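Exoenzyme S (Pseudomonas aeruginosa, PDB 6GN8) is a secreted toxin that probably speeds GTP hydrolysis by host GTPases through one domain and transfers ADP-ribose through its C-terminal domain, the part in this chain. Local coordinates at residues E41-R46 and S162-Y167; V106-G111 and S151-R156; H128-L133 and N176-M181; S134-P139 and K168-I173. The protein carries 2 engineered substitutions. One frame throughout, in Å; residues are numbered along the deposited sequence.

Contact 1. Residues E41-R46 and S162-Y167; sequences EKYLGR and SGISNY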
# COMPACT_ATOMS: atom_id res chain seq x y z
N GLU C 41 -32.49 -29.78 31.85
CA GLU C 41 -32.42 -29.20 33.19
C GLU C 41 -31.05 -29.30 33.87
O GLU C 41 -30.75 -28.43 34.69
CB GLU C 41 -33.48 -29.79 34.11
CG GLU C 41 -34.86 -29.89 33.52
CD GLU C 41 -35.82 -30.59 34.46
OE1 GLU C 41 -36.35 -29.91 35.36
OE2 GLU C 41 -36.01 -31.82 34.33
N LYS C 42 -30.21 -30.32 33.56
CA LYS C 42 -28.87 -30.38 34.20
C LYS C 42 -28.04 -29.11 33.90
O LYS C 42 -27.21 -28.72 34.74
CB LYS C 42 -28.10 -31.65 33.83
CG LYS C 42 -27.55 -31.77 32.39
CD LYS C 42 -26.58 -32.97 32.29
CE LYS C 42 -25.21 -32.60 32.83
NZ LYS C 42 -24.29 -33.75 33.02
N TYR C 43 -28.32 -28.43 32.76
CA TYR C 43 -27.60 -27.21 32.39
C TYR C 43 -28.13 -25.95 33.05
O TYR C 43 -27.48 -24.92 32.91
CB TYR C 43 -27.61 -27.02 30.86
CG TYR C 43 -26.97 -28.19 30.15
CD1 TYR C 43 -25.60 -28.43 30.26
CD2 TYR C 43 -27.74 -29.10 29.45
CE1 TYR C 43 -25.02 -29.54 29.67
CE2 TYR C 43 -27.17 -30.22 28.85
CZ TYR C 43 -25.80 -30.42 28.95
OH TYR C 43 -25.23 -31.51 28.35
N LEU C 44 -29.25 -26.02 33.80
CA LEU C 44 -29.83 -24.84 34.46
C LEU C 44 -28.92 -24.27 35.55
O LEU C 44 -28.52 -24.99 36.47
CB LEU C 44 -31.22 -25.15 35.03
CG LEU C 44 -32.35 -25.29 34.02
CD1 LEU C 44 -33.56 -25.88 34.68
CD2 LEU C 44 -32.70 -23.96 33.40
N GLY C 45 -28.59 -22.99 35.40
CA GLY C 45 -27.76 -22.21 36.32
C GLY C 45 -26.26 -22.34 36.15
O GLY C 45 -25.51 -21.78 36.96
N ARG C 46 -25.80 -23.03 35.08
CA ARG C 46 -24.37 -23.27 34.83
C ARG C 46 -23.59 -21.99 34.39
O ARG C 46 -22.34 -21.99 34.39
CB ARG C 46 -24.15 -24.44 33.86
CG ARG C 46 -24.06 -25.77 34.63
CD ARG C 46 -23.73 -26.96 33.76
NE ARG C 46 -23.98 -28.23 34.46
CZ ARG C 46 -23.49 -29.42 34.10
NH1 ARG C 46 -23.77 -30.50 34.82
NH2 ARG C 46 -22.69 -29.53 33.04
N SER C 162 -17.91 -23.10 27.72
CA SER C 162 -17.06 -23.89 28.61
C SER C 162 -17.60 -24.00 30.03
O SER C 162 -17.32 -25.00 30.69
CB SER C 162 -15.62 -23.38 28.60
OG SER C 162 -15.50 -22.04 29.04
N GLY C 163 -18.42 -23.05 30.44
CA GLY C 163 -19.07 -23.08 31.76
C GLY C 163 -20.37 -23.86 31.75
O GLY C 163 -20.91 -24.17 32.82
N ILE C 164 -20.88 -24.21 30.56
CA ILE C 164 -22.13 -24.98 30.41
C ILE C 164 -21.79 -26.48 30.16
O ILE C 164 -22.28 -27.37 30.86
CB ILE C 164 -23.02 -24.38 29.27
CG1 ILE C 164 -23.21 -22.83 29.43
CG2 ILE C 164 -24.37 -25.08 29.20
CD1 ILE C 164 -23.65 -22.01 28.15
N SER C 165 -20.94 -26.77 29.15
CA SER C 165 -20.54 -28.14 28.81
C SER C 165 -19.07 -28.10 28.40
O SER C 165 -18.66 -27.20 27.64
CB SER C 165 -21.46 -28.72 27.73
OG SER C 165 -21.12 -30.04 27.36
N ASN C 166 -18.24 -28.98 29.04
CA ASN C 166 -16.78 -28.98 28.91
C ASN C 166 -16.16 -30.37 28.98
O ASN C 166 -15.11 -30.55 29.62
CB ASN C 166 -16.18 -28.08 30.00
CG ASN C 166 -14.79 -27.54 29.74
OD1 ASN C 166 -14.38 -27.31 28.60
ND2 ASN C 166 -14.03 -27.34 30.80
N TYR C 167 -16.75 -31.36 28.28
CA TYR C 167 -16.12 -32.69 28.18
C TYR C 167 -14.74 -32.51 27.60
O TYR C 167 -14.60 -31.72 26.65
CB TYR C 167 -16.92 -33.65 27.28
CG TYR C 167 -18.17 -34.25 27.88
CD1 TYR C 167 -18.08 -35.17 28.92
CD2 TYR C 167 -19.42 -33.98 27.35
CE1 TYR C 167 -19.22 -35.78 29.44
CE2 TYR C 167 -20.57 -34.58 27.86
CZ TYR C 167 -20.46 -35.47 28.91
OH TYR C 167 -21.57 -36.07 29.44

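Contact 2. Residues V106-G111 and S151-R156; sequences VKTFRG and STVFGR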
# COMPACT_ATOMS: atom_id res chain seq x y z
N VAL C 106 -10.64 -13.66 19.10
CA VAL C 106 -10.25 -14.86 19.79
C VAL C 106 -9.77 -15.91 18.74
O VAL C 106 -10.33 -16.03 17.65
CB VAL C 106 -11.33 -15.37 20.79
CG1 VAL C 106 -12.56 -15.93 20.10
CG2 VAL C 106 -10.75 -16.39 21.77
N LYS C 107 -8.66 -16.61 19.08
CA LYS C 107 -8.09 -17.67 18.28
C LYS C 107 -8.57 -19.01 18.82
O LYS C 107 -8.33 -19.34 20.00
CB LYS C 107 -6.56 -17.58 18.29
CG LYS C 107 -5.85 -18.73 17.55
CD LYS C 107 -4.31 -18.56 17.57
CE LYS C 107 -3.74 -18.55 18.97
NZ LYS C 107 -2.27 -18.33 18.98
N THR C 108 -9.23 -19.80 17.95
CA THR C 108 -9.73 -21.14 18.32
C THR C 108 -9.35 -22.14 17.25
O THR C 108 -8.90 -21.77 16.16
CB THR C 108 -11.24 -21.13 18.58
OG1 THR C 108 -11.93 -20.73 17.39
CG2 THR C 108 -11.65 -20.27 19.79
N PHE C 109 -9.48 -23.42 17.57
CA PHE C 109 -9.01 -24.51 16.72
C PHE C 109 -10.09 -25.50 16.46
O PHE C 109 -11.04 -25.63 17.25
CB PHE C 109 -7.79 -25.19 17.38
CG PHE C 109 -6.83 -24.17 17.99
CD1 PHE C 109 -5.98 -23.42 17.18
CD2 PHE C 109 -6.89 -23.86 19.35
CE1 PHE C 109 -5.17 -22.44 17.72
CE2 PHE C 109 -6.07 -22.87 19.89
CZ PHE C 109 -5.21 -22.18 19.08
N ARG C 110 -9.98 -26.19 15.33
CA ARG C 110 -10.99 -27.15 14.93
C ARG C 110 -10.39 -28.25 14.04
O ARG C 110 -9.71 -27.95 13.08
CB ARG C 110 -12.12 -26.40 14.21
CG ARG C 110 -13.20 -27.27 13.63
CD ARG C 110 -14.13 -26.43 12.81
NE ARG C 110 -14.94 -27.30 11.96
CZ ARG C 110 -16.08 -27.85 12.32
NH1 ARG C 110 -16.59 -27.62 13.52
NH2 ARG C 110 -16.73 -28.65 11.48
N GLY C 111 -10.64 -29.49 14.39
CA GLY C 111 -10.21 -30.65 13.63
C GLY C 111 -11.40 -31.51 13.21
O GLY C 111 -12.37 -31.62 13.96
N SER C 151 -8.04 -26.48 11.35
CA SER C 151 -8.30 -25.05 11.15
C SER C 151 -7.94 -24.21 12.36
O SER C 151 -8.12 -24.63 13.50
CB SER C 151 -9.77 -24.81 10.81
OG SER C 151 -10.23 -25.59 9.73
N THR C 152 -7.47 -22.99 12.10
CA THR C 152 -7.21 -21.96 13.09
C THR C 152 -8.21 -20.87 12.71
O THR C 152 -8.24 -20.43 11.55
CB THR C 152 -5.73 -21.55 13.14
OG1 THR C 152 -4.95 -22.71 13.36
CG2 THR C 152 -5.43 -20.54 14.21
N VAL C 153 -9.06 -20.49 13.67
CA VAL C 153 -10.18 -19.59 13.47
C VAL C 153 -9.96 -18.32 14.28
O VAL C 153 -9.58 -18.37 15.45
CB VAL C 153 -11.53 -20.31 13.86
CG1 VAL C 153 -12.76 -19.47 13.56
CG2 VAL C 153 -11.65 -21.70 13.22
N PHE C 154 -10.25 -17.18 13.64
CA PHE C 154 -10.22 -15.85 14.28
C PHE C 154 -11.59 -15.21 14.16
O PHE C 154 -12.11 -15.10 13.05
CB PHE C 154 -9.13 -14.95 13.65
CG PHE C 154 -7.74 -15.44 13.95
CD1 PHE C 154 -7.10 -15.07 15.13
CD2 PHE C 154 -7.10 -16.33 13.09
CE1 PHE C 154 -5.81 -15.53 15.41
CE2 PHE C 154 -5.82 -16.81 13.38
CZ PHE C 154 -5.18 -16.41 14.54
N GLY C 155 -12.17 -14.85 15.29
CA GLY C 155 -13.49 -14.22 15.30
C GLY C 155 -13.82 -13.41 16.54
O GLY C 155 -13.03 -13.34 17.48
N ARG C 156 -15.01 -12.79 16.53
CA ARG C 156 -15.50 -12.02 17.67
C ARG C 156 -16.92 -12.46 18.11
O ARG C 156 -17.28 -12.20 19.26
CB ARG C 156 -15.51 -10.53 17.32
CG ARG C 156 -14.19 -9.84 17.61
CD ARG C 156 -14.28 -8.35 17.35
NE ARG C 156 -12.97 -7.77 17.04
CZ ARG C 156 -12.38 -6.83 17.77
NH1 ARG C 156 -11.18 -6.38 17.42
NH2 ARG C 156 -12.97 -6.34 18.84
O HOH W 1 -10.91 -28.01 10.67

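Contact 3. Residues H128-L133 and N176-M181; sequences HDDGYL and NKETDM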
# COMPACT_ATOMS: atom_id res chain seq x y z
N HIS C 128 -19.50 -20.46 4.07
CA HIS C 128 -20.01 -20.75 5.42
C HIS C 128 -20.47 -22.20 5.58
O HIS C 128 -20.83 -22.86 4.61
CB HIS C 128 -21.16 -19.80 5.80
CG HIS C 128 -22.42 -19.96 4.99
ND1 HIS C 128 -22.88 -18.95 4.16
CD2 HIS C 128 -23.29 -21.00 4.93
CE1 HIS C 128 -23.99 -19.42 3.62
NE2 HIS C 128 -24.27 -20.65 4.04
N ASP C 129 -20.52 -22.65 6.83
CA ASP C 129 -21.04 -23.97 7.18
C ASP C 129 -22.56 -23.83 7.46
O ASP C 129 -22.97 -22.87 8.11
CB ASP C 129 -20.27 -24.54 8.39
CG ASP C 129 -20.46 -26.03 8.62
OD1 ASP C 129 -21.62 -26.49 8.58
OD2 ASP C 129 -19.45 -26.73 8.85
N ASP C 130 -23.39 -24.77 6.97
CA ASP C 130 -24.83 -24.69 7.22
C ASP C 130 -25.15 -25.04 8.68
O ASP C 130 -26.15 -24.55 9.23
CB ASP C 130 -25.63 -25.57 6.26
CG ASP C 130 -25.84 -24.96 4.88
OD1 ASP C 130 -25.46 -23.77 4.67
OD2 ASP C 130 -26.39 -25.67 4.00
N GLY C 131 -24.30 -25.87 9.28
CA GLY C 131 -24.43 -26.22 10.69
C GLY C 131 -23.74 -25.20 11.56
O GLY C 131 -23.09 -24.28 11.06
N TYR C 132 -23.86 -25.34 12.88
CA TYR C 132 -23.13 -24.49 13.83
C TYR C 132 -21.65 -24.90 13.76
O TYR C 132 -21.36 -26.05 13.41
CB TYR C 132 -23.70 -24.62 15.25
CG TYR C 132 -25.07 -23.99 15.38
CD1 TYR C 132 -26.22 -24.73 15.12
CD2 TYR C 132 -25.21 -22.67 15.78
CE1 TYR C 132 -27.48 -24.13 15.17
CE2 TYR C 132 -26.47 -22.07 15.85
CZ TYR C 132 -27.60 -22.81 15.56
OH TYR C 132 -28.83 -22.24 15.67
N LEU C 133 -20.73 -23.95 14.03
CA LEU C 133 -19.29 -24.21 13.97
C LEU C 133 -18.66 -24.23 15.38
O LEU C 133 -18.40 -23.19 16.01
CB LEU C 133 -18.58 -23.19 13.07
CG LEU C 133 -17.19 -23.60 12.57
CD1 LEU C 133 -17.29 -24.52 11.36
CD2 LEU C 133 -16.36 -22.39 12.20
N ASN C 176 -22.14 -19.18 15.09
CA ASN C 176 -23.51 -19.30 14.60
C ASN C 176 -23.60 -20.11 13.29
O ASN C 176 -22.65 -20.14 12.51
CB ASN C 176 -24.07 -17.88 14.37
CG ASN C 176 -25.55 -17.72 14.59
OD1 ASN C 176 -26.05 -16.60 14.68
ND2 ASN C 176 -26.29 -18.79 14.72
N LYS C 177 -24.73 -20.79 13.06
CA LYS C 177 -24.89 -21.54 11.82
C LYS C 177 -24.90 -20.53 10.66
O LYS C 177 -25.41 -19.42 10.84
CB LYS C 177 -26.15 -22.44 11.86
CG LYS C 177 -27.46 -21.69 11.93
CD LYS C 177 -28.65 -22.59 11.71
CE LYS C 177 -29.96 -21.82 11.67
NZ LYS C 177 -30.37 -21.31 13.01
N GLU C 178 -24.28 -20.87 9.52
CA GLU C 178 -24.18 -20.01 8.32
C GLU C 178 -23.30 -18.76 8.55
O GLU C 178 -23.47 -17.74 7.86
CB GLU C 178 -25.58 -19.62 7.78
CG GLU C 178 -26.36 -20.82 7.25
CD GLU C 178 -27.77 -20.51 6.78
OE1 GLU C 178 -28.71 -21.16 7.28
OE2 GLU C 178 -27.94 -19.61 5.92
N THR C 179 -22.33 -18.84 9.48
CA THR C 179 -21.41 -17.73 9.73
C THR C 179 -20.38 -17.73 8.62
O THR C 179 -19.63 -18.70 8.44
CB THR C 179 -20.75 -17.79 11.12
OG1 THR C 179 -21.77 -17.58 12.10
CG2 THR C 179 -19.66 -16.70 11.30
N ASP C 180 -20.38 -16.64 7.86
CA ASP C 180 -19.50 -16.37 6.76
C ASP C 180 -18.08 -16.23 7.28
O ASP C 180 -17.78 -15.41 8.15
CB ASP C 180 -19.94 -15.11 5.99
CG ASP C 180 -21.08 -15.28 5.00
OD1 ASP C 180 -21.23 -16.40 4.46
OD2 ASP C 180 -21.79 -14.29 4.73
N MET C 181 -17.22 -17.09 6.75
CA MET C 181 -15.80 -17.17 7.04
C MET C 181 -14.97 -16.99 5.75
O MET C 181 -15.30 -17.56 4.70
CB MET C 181 -15.46 -18.52 7.68
CG MET C 181 -16.12 -18.75 9.04
SD MET C 181 -15.23 -17.91 10.36
CE MET C 181 -16.01 -18.66 11.77
O HOH W 2 -26.88 -21.27 3.39
O HOH W 3 -19.44 -21.30 9.02
O HOH W 4 -28.60 -23.84 8.18

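Contact 4. Residues S134-P139 and K168-I173; sequences STSLNP and KNAKAI. Engineered in segment 168-173: Ala-170 (natural residue Glu), Ala-172 (natural residue Glu).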
# COMPACT_ATOMS: atom_id res chain seq x y z
N SER C 134 -18.41 -25.45 15.85
CA SER C 134 -17.75 -25.72 17.12
C SER C 134 -16.24 -25.61 16.93
O SER C 134 -15.64 -26.19 16.00
CB SER C 134 -18.15 -27.10 17.64
OG SER C 134 -19.56 -27.27 17.64
N THR C 135 -15.64 -24.81 17.77
CA THR C 135 -14.20 -24.64 17.79
C THR C 135 -13.82 -24.79 19.26
O THR C 135 -14.70 -24.77 20.14
CB THR C 135 -13.77 -23.32 17.13
OG1 THR C 135 -14.16 -22.24 17.96
CG2 THR C 135 -14.32 -23.11 15.73
N SER C 136 -12.53 -24.98 19.54
CA SER C 136 -12.04 -25.18 20.89
C SER C 136 -10.87 -24.22 21.15
O SER C 136 -10.08 -23.98 20.24
CB SER C 136 -11.63 -26.65 21.05
OG SER C 136 -10.52 -26.86 21.91
N LEU C 137 -10.74 -23.72 22.39
CA LEU C 137 -9.62 -22.86 22.85
C LEU C 137 -8.40 -23.71 23.16
O LEU C 137 -7.29 -23.19 23.25
CB LEU C 137 -9.98 -22.06 24.11
CG LEU C 137 -10.64 -20.70 23.94
CD1 LEU C 137 -11.16 -20.21 25.25
CD2 LEU C 137 -9.67 -19.66 23.37
N ASN C 138 -8.61 -25.02 23.33
CA ASN C 138 -7.61 -26.04 23.63
C ASN C 138 -6.98 -26.56 22.29
O ASN C 138 -7.71 -27.21 21.54
CB ASN C 138 -8.31 -27.16 24.41
CG ASN C 138 -7.43 -28.11 25.14
OD1 ASN C 138 -6.33 -28.46 24.69
ND2 ASN C 138 -7.90 -28.57 26.29
N PRO C 139 -5.69 -26.28 21.95
CA PRO C 139 -5.15 -26.78 20.65
C PRO C 139 -5.05 -28.32 20.56
O PRO C 139 -5.18 -28.88 19.47
CB PRO C 139 -3.75 -26.14 20.55
CG PRO C 139 -3.72 -25.06 21.59
CD PRO C 139 -4.66 -25.52 22.68
N LYS C 168 -13.73 -33.23 28.17
CA LYS C 168 -12.33 -33.25 27.75
C LYS C 168 -11.67 -31.87 27.87
O LYS C 168 -10.62 -31.60 27.26
CB LYS C 168 -12.21 -33.82 26.32
CG LYS C 168 -12.43 -35.33 26.31
CD LYS C 168 -12.73 -35.88 24.93
CE LYS C 168 -12.88 -37.38 25.01
NZ LYS C 168 -13.60 -37.94 23.83
N ASN C 169 -12.29 -30.99 28.70
CA ASN C 169 -11.91 -29.60 28.94
C ASN C 169 -11.60 -28.91 27.58
O ASN C 169 -10.58 -28.23 27.42
CB ASN C 169 -10.74 -29.51 29.93
CG ASN C 169 -10.34 -28.11 30.33
OD1 ASN C 169 -11.18 -27.25 30.67
ND2 ASN C 169 -9.04 -27.87 30.30
N ALA C 170 -12.51 -29.10 26.60
CA ALA C 170 -12.32 -28.55 25.25
C ALA C 170 -12.46 -27.03 25.19
O ALA C 170 -12.00 -26.42 24.22
CB ALA C 170 -13.30 -29.20 24.29
N LYS C 171 -13.07 -26.40 26.20
CA LYS C 171 -13.29 -24.94 26.29
C LYS C 171 -13.80 -24.44 24.92
O LYS C 171 -13.10 -23.73 24.19
CB LYS C 171 -12.00 -24.21 26.76
CG LYS C 171 -11.43 -24.69 28.11
CD LYS C 171 -10.05 -24.06 28.42
CE LYS C 171 -8.94 -24.56 27.51
NZ LYS C 171 -7.62 -23.97 27.84
N ALA C 172 -15.00 -24.91 24.55
CA ALA C 172 -15.56 -24.64 23.23
C ALA C 172 -16.06 -23.22 23.04
O ALA C 172 -16.67 -22.61 23.92
CB ALA C 172 -16.68 -25.62 22.92
N ILE C 173 -15.81 -22.72 21.85
CA ILE C 173 -16.33 -21.45 21.39
C ILE C 173 -17.12 -21.78 20.14
O ILE C 173 -16.57 -22.37 19.20
CB ILE C 173 -15.28 -20.33 21.23
CG1 ILE C 173 -14.76 -19.91 22.63
CG2 ILE C 173 -15.90 -19.11 20.48
CD1 ILE C 173 -13.69 -18.84 22.70

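Contact 1. Residues E41-R46 and S162-Y167
Arg-46 and Tyr-43 both close on Ile-164, and with it they tie the helical part of the ADP-ribosyltransferase domain to the long loop that leads into strand 172-175. Segment 41-46 is itself a tight reversal, a type I turn from Glu-41 to Leu-44 running into a type II turn from Tyr-43 to Arg-46, with Gly-45 at positive phi.

The polar part is a single hydrogen bond. Arg-46 extends its chain from CG to NE and brings NH2 within 3.1 Å of Ile-164 O, with an N-H...O angle of 161°. The carbonyl oxygen lies close to the guanidinium plane, so the group meets it by its edge, while CD of Arg-46 comes to 3.3 Å from Ile-164 O. Not every polar approach here is favourable. The carbonyls of Arg-46 and Gly-163 stand with their O atoms 3.0 Å apart, two acceptors with no proton to share.

The apolar part belongs to the tyrosine. CG of Tyr-43 sits beside its own backbone N (chi1 -59°), which lays the ring across Ile-164 at roughly a right angle to that side chain, and CD1 of Tyr-43 rests 3.7 Å from CG2 of Ile-164. One face of the ring is taken by its sequence neighbour, Lys-42 CG, 3.8 Å above the plane. From helix 54-77, Leu-60 backs Ile-164 and Thr-64 backs Ser-165. Ile-164 O, besides taking the arginine bond, lies at the edge of the Tyr-43 ring, 3.5 Å from CD1.

Contact 2. Residues V106-G111 and S151-R156
Lys-107 lies alongside Phe-154 and Thr-152, all pointing the same way from neighbouring antiparallel strands of the five-stranded mixed sheet in the ADP-ribosyltransferase domain. Strand 106-112 is an outermost strand of that sheet within the chain. Hydrogen-bonded pairs Val-106/Gly-155, Thr-108/Val-153 and Arg-110/Ser-151 alternate with non-hydrogen-bonded Lys-107/Phe-154 and Phe-109/Thr-152, and each hydrogen-bonded pair makes both of its N-H...O bonds.

On the face carrying the two phenylalanines, Lys-107 CB approaches Phe-154 CE1 to 3.6 Å and its CD follows the ring out to CZ. With CG set opposite the backbone nitrogen (chi1 175°), the aliphatic chain also passes Thr-152, whose CG2 is 3.8 Å from Lys-107 CG. That methyl is shared: on its other neighbour, Phe-109 CE1, it rests at 4.0 Å, the phenyl ring running side by side with the threonine. A chain of another protein packs over this face. It takes the lysine NZ in hydrogen bonds to its backbone and stacks an aromatic side chain on Phe-154.

The face of Thr-108 and Val-153 looks instead at strands 133-136 and 172-175, the second sheet. Here the two side chains cross obliquely, Thr-108 OG1 coming to 3.6 Å from Val-153 CB while hydrogen-bonding to Thr-135 OG1. Arg-110 turns its end away from Ser-151 to give an NH1 hydrogen bond to Ser-134 O. A water bridges the Arg-110/Ser-151 pair: it donates to Arg-110 O at 2.7 Å and accepts from Ser-151 OG at 2.7 Å.

Contact 3. Residues H128-L133 and N176-M181
Lys-177 folds its side chain over the face of Tyr-132, the main apolar meeting between these two segments. CB of Lys-177 stands almost exactly on the ring normal, 3.8 Å from the centroid of Tyr-132, a CH-pi contact. CG of Lys-177 is squeezed between its own backbone N and carbonyl carbon (chi1 65°), a setting that carries the rest of the chain across the ring towards the hydroxyl. Both polar ends then find Asp-89: Lys-177 NZ as a salt bridge, Tyr-132 OH as a hydrogen bond. A second CH-pi contact is looser, with Glu-178 CB over one face of the His-128 ring, displaced towards its rim. Leu-133 CD2 and Met-181 CE meet tip to tip at 3.8 Å.

Direct hydrogen bonds are two. His-128 ND1 gives its N-H to Asp-180 OD1 at 3.1 Å; the oxygen lies in the imidazole plane and is met on its syn side, though 30° out of the carboxylate plane. Glu-178 N reaches Asp-129 O at 2.8 Å. Asp-129 in turn shapes its own loop, because its OD1 accepts from Gly-131 N in an Asx turn and also forms a salt bridge with Arg-76.

Waters add indirect links. One joins Asp-129 N to Thr-179 O, another donates at 2.8 Å to Asp-130 O and also to Glu-178 OE1, and a third is shared by His-128 NE2 and Asp-130 OD1.

Strand 126-128 passes to strand 133-136, and strand 172-175 to strand 180-188, by sheet-to-sheet connections that lie against each other in the two-sheet mono-ADP-ribosyltransferase core.

Contact 4. Residues S134-P139 and K168-I173
Thr-135 grips Ile-173 O with two donors, its backbone N at 3.0 Å and its hydroxyl OG1 at 2.7 Å, arriving from opposite faces of the carbonyl plane. This is the antiparallel pairing of strands 133-136 and 172-175 in the three-stranded sheet, and it probably corresponds to the meeting of the Ser-Thr-Ser and E-x-E elements of the R-S-ExE transferases. The two positions matching the glutamates of that motif, Ala-170 and Ala-172, are engineered here and are Glu in the natural protein. The threonine hydroxyl sits between its own backbone N and carbonyl carbon (chi1 70°), which points it at the neighbouring strand, where Ile-173 O is.

Past Ser-136 the strand geometry ends but the pairing continues through other donors. Leu-137 N bonds to Lys-171 O at 3.0 Å, nearly straight at 160°. The Leu-137 side chain slants across Ile-173, with CG of Leu-137 3.8 Å from CD1 of Ile-173. Ser-136 OG lies between two carbonyls, Ala-170 O at 2.8 Å and Asn-138 O at 2.9 Å. Beside it, Asn-138 ND2 reaches Asn-169 O at 2.9 Å, the donor standing 42° out of that carbonyl's plane.

Further out, Val-106 of the neighbouring sheet packs behind the strands on both Leu-137 and Ile-173. The loop that presents Asn-169 and Lys-171 is shaped from within by Asn-166, whose OD1 takes a hydrogen bond from Lys-171 N and whose ND2 reaches Asn-169 OD1.

Overall arrangement
Contacts 2, 3 and 4 lie in the two-sheet core of the domain, and contact 1 joins the helical part to it. Contacts 2 and 4 touch directly, centres 10 Å apart, with Phe-109 N hydrogen-bonded to Ser-136 O at 2.8 Å. Contact 3 borders contact 2, with Met-181 CE 3.8 Å from Val-153 CG1, and its segments adjoin those of contact 4 in sequence. Contact 1 meets contact 4 through the loop before strand 172-175, centres 14 Å apart. Contact 4 carries the engineered E-x-E positions, and contact 2 brings Arg-110 to Ser-134 O, on the strand paired with them; this gathering of arginine, Ser-Thr-Ser and E-x-E is consistent with the R-S-ExE active-site cleft.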